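Local coordinates for protein D-hydantoinase (Ralstonia pickettii, PDB 1NFG) that probably catalyses the stereospecific hydrolysis of the cyclic amide bond of D-hydantoin derivatives, using two zinc ions per subunit, at residues A[198-202]-A[203-207]. Numbering follows the deposited sequence.
Sequences EGKTA and PIYHA
K200 lays its aliphatic chain over one face of the Y205 ring: CB sits almost above the ring centre, 3.5 Å from the centroid and 11° off the normal, a CH-pi contact. With CG turned beside its backbone N (chi1 -69°), the chain continues across the face toward the phenol end. A bend at chi4 then carries NZ off the ring to E198 OE1, 3.3 Å away, in a salt bridge whose hydrogen bond is weak.

A202 meets the same tyrosine through both its carbonyl and its methyl. Y205 N donates to A202 O over 3.1 Å, and this bond spans the turn into helix 204-208. A202 CB, a compact apolar group, packs on P203 CD at 3.3 Å and more loosely on Y205 CD2 at 4.2 Å. P203, with its phi fixed by the ring and no N-H to offer, fits the first turn of a helix.

Upstream, G199 at positive phi is the C-prime residue of the Schellman motif that ends helix 185-197, and F195 of that helix meets the Y205 ring. H206, bonded through NE2 to F285 O, lies beside T286 and N335, probable substrate-binding residues. Lysine thus divides its roles, methylenes on the tyrosine face and ammonium at E198, which probably helps keep its chain over the ring.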
loop_
_atom_site.group_PDB
_atom_site.type_symbol
_atom_site.label_atom_id
_atom_site.label_comp_id
_atom_site.label_asym_id
_atom_site.label_seq_id
_atom_site.Cartn_x
_atom_site.Cartn_y
_atom_site.Cartn_z
ATOM N N GLU A 198 2.285 5.242 36.140
ATOM C CA GLU A 198 3.659 4.768 36.287
ATOM C C GLU A 198 4.558 5.892 36.784
ATOM O O GLU A 198 5.780 5.749 36.827
ATOM C CB GLU A 198 4.194 4.258 34.947
ATOM C CG GLU A 198 3.659 2.903 34.513
ATOM C CD GLU A 198 3.873 2.648 33.027
ATOM O OE1 GLU A 198 4.908 3.106 32.484
ATOM O OE2 GLU A 198 3.010 1.987 32.404
ATOM N N GLY A 199 3.948 7.015 37.143
ATOM C CA GLY A 199 4.713 8.143 37.637
ATOM C C GLY A 199 5.402 8.973 36.569
ATOM O O GLY A 199 6.222 9.834 36.892
ATOM N N LYS A 200 5.087 8.723 35.299
ATOM C CA LYS A 200 5.691 9.481 34.200
ATOM C C LYS A 200 4.860 10.736 33.938
ATOM O O LYS A 200 3.760 10.661 33.387
ATOM C CB LYS A 200 5.777 8.608 32.948
ATOM C CG LYS A 200 6.795 7.487 33.089
ATOM C CD LYS A 200 6.889 6.633 31.839
ATOM C CE LYS A 200 7.999 5.605 31.968
ATOM N NZ LYS A 200 7.749 4.727 33.138
ATOM N N THR A 201 5.400 11.891 34.324
ATOM C CA THR A 201 4.677 13.147 34.181
ATOM C C THR A 201 5.318 14.278 33.368
ATOM O O THR A 201 4.695 15.326 33.171
ATOM C CB THR A 201 4.328 13.687 35.570
ATOM O OG1 THR A 201 5.532 13.861 36.332
ATOM C CG2 THR A 201 3.406 12.708 36.291
ATOM N N ALA A 202 6.544 14.078 32.898
ATOM C CA ALA A 202 7.223 15.098 32.100
ATOM C C ALA A 202 6.479 15.371 30.782
ATOM O O ALA A 202 5.679 14.554 30.325
ATOM C CB ALA A 202 8.651 14.665 31.812
ATOM N N PRO A 203 6.741 16.528 30.155
ATOM C CA PRO A 203 6.100 16.914 28.894
ATOM C C PRO A 203 6.206 15.877 27.779
ATOM O O PRO A 203 5.273 15.716 26.988
ATOM C CB PRO A 203 6.814 18.209 28.534
ATOM C CG PRO A 203 7.114 18.798 29.879
ATOM C CD PRO A 203 7.630 17.602 30.633
ATOM N N ILE A 204 7.336 15.179 27.717
ATOM C CA ILE A 204 7.557 14.173 26.683
ATOM C C ILE A 204 6.405 13.192 26.582
ATOM O O ILE A 204 6.053 12.733 25.491
ATOM C CB ILE A 204 8.804 13.345 26.957
ATOM C CG1 ILE A 204 9.861 14.218 27.634
ATOM C CG2 ILE A 204 9.320 12.759 25.642
ATOM C CD1 ILE A 204 11.075 13.445 28.146
ATOM N N TYR A 205 5.820 12.862 27.723
ATOM C CA TYR A 205 4.723 11.915 27.738
ATOM C C TYR A 205 3.459 12.430 27.074
ATOM O O TYR A 205 2.519 11.673 26.834
ATOM C CB TYR A 205 4.484 11.444 29.172
ATOM C CG TYR A 205 5.680 10.657 29.653
ATOM C CD1 TYR A 205 5.984 9.415 29.090
ATOM C CD2 TYR A 205 6.586 11.208 30.559
ATOM C CE1 TYR A 205 7.165 8.745 29.406
ATOM C CE2 TYR A 205 7.775 10.545 30.883
ATOM C CZ TYR A 205 8.057 9.315 30.298
ATOM O OH TYR A 205 9.242 8.671 30.579
ATOM N N HIS A 206 3.438 13.718 26.759
ATOM C CA HIS A 206 2.285 14.262 26.064
ATOM C C HIS A 206 2.345 13.641 24.674
ATOM O O HIS A 206 1.332 13.237 24.116
ATOM C CB HIS A 206 2.371 15.787 25.950
ATOM C CG HIS A 206 1.365 16.374 25.006
ATOM N ND1 HIS A 206 0.005 16.264 25.203
ATOM C CD2 HIS A 206 1.522 17.041 23.838
ATOM C CE1 HIS A 206 -0.633 16.836 24.197
ATOM N NE2 HIS A 206 0.264 17.315 23.354
ATOM N N ALA A 207 3.553 13.562 24.125
ATOM C CA ALA A 207 3.754 12.998 22.798
ATOM C C ALA A 207 3.607 11.481 22.796
ATOM O O ALA A 207 2.850 10.921 21.995
ATOM C CB ALA A 207 5.129 13.391 22.270
#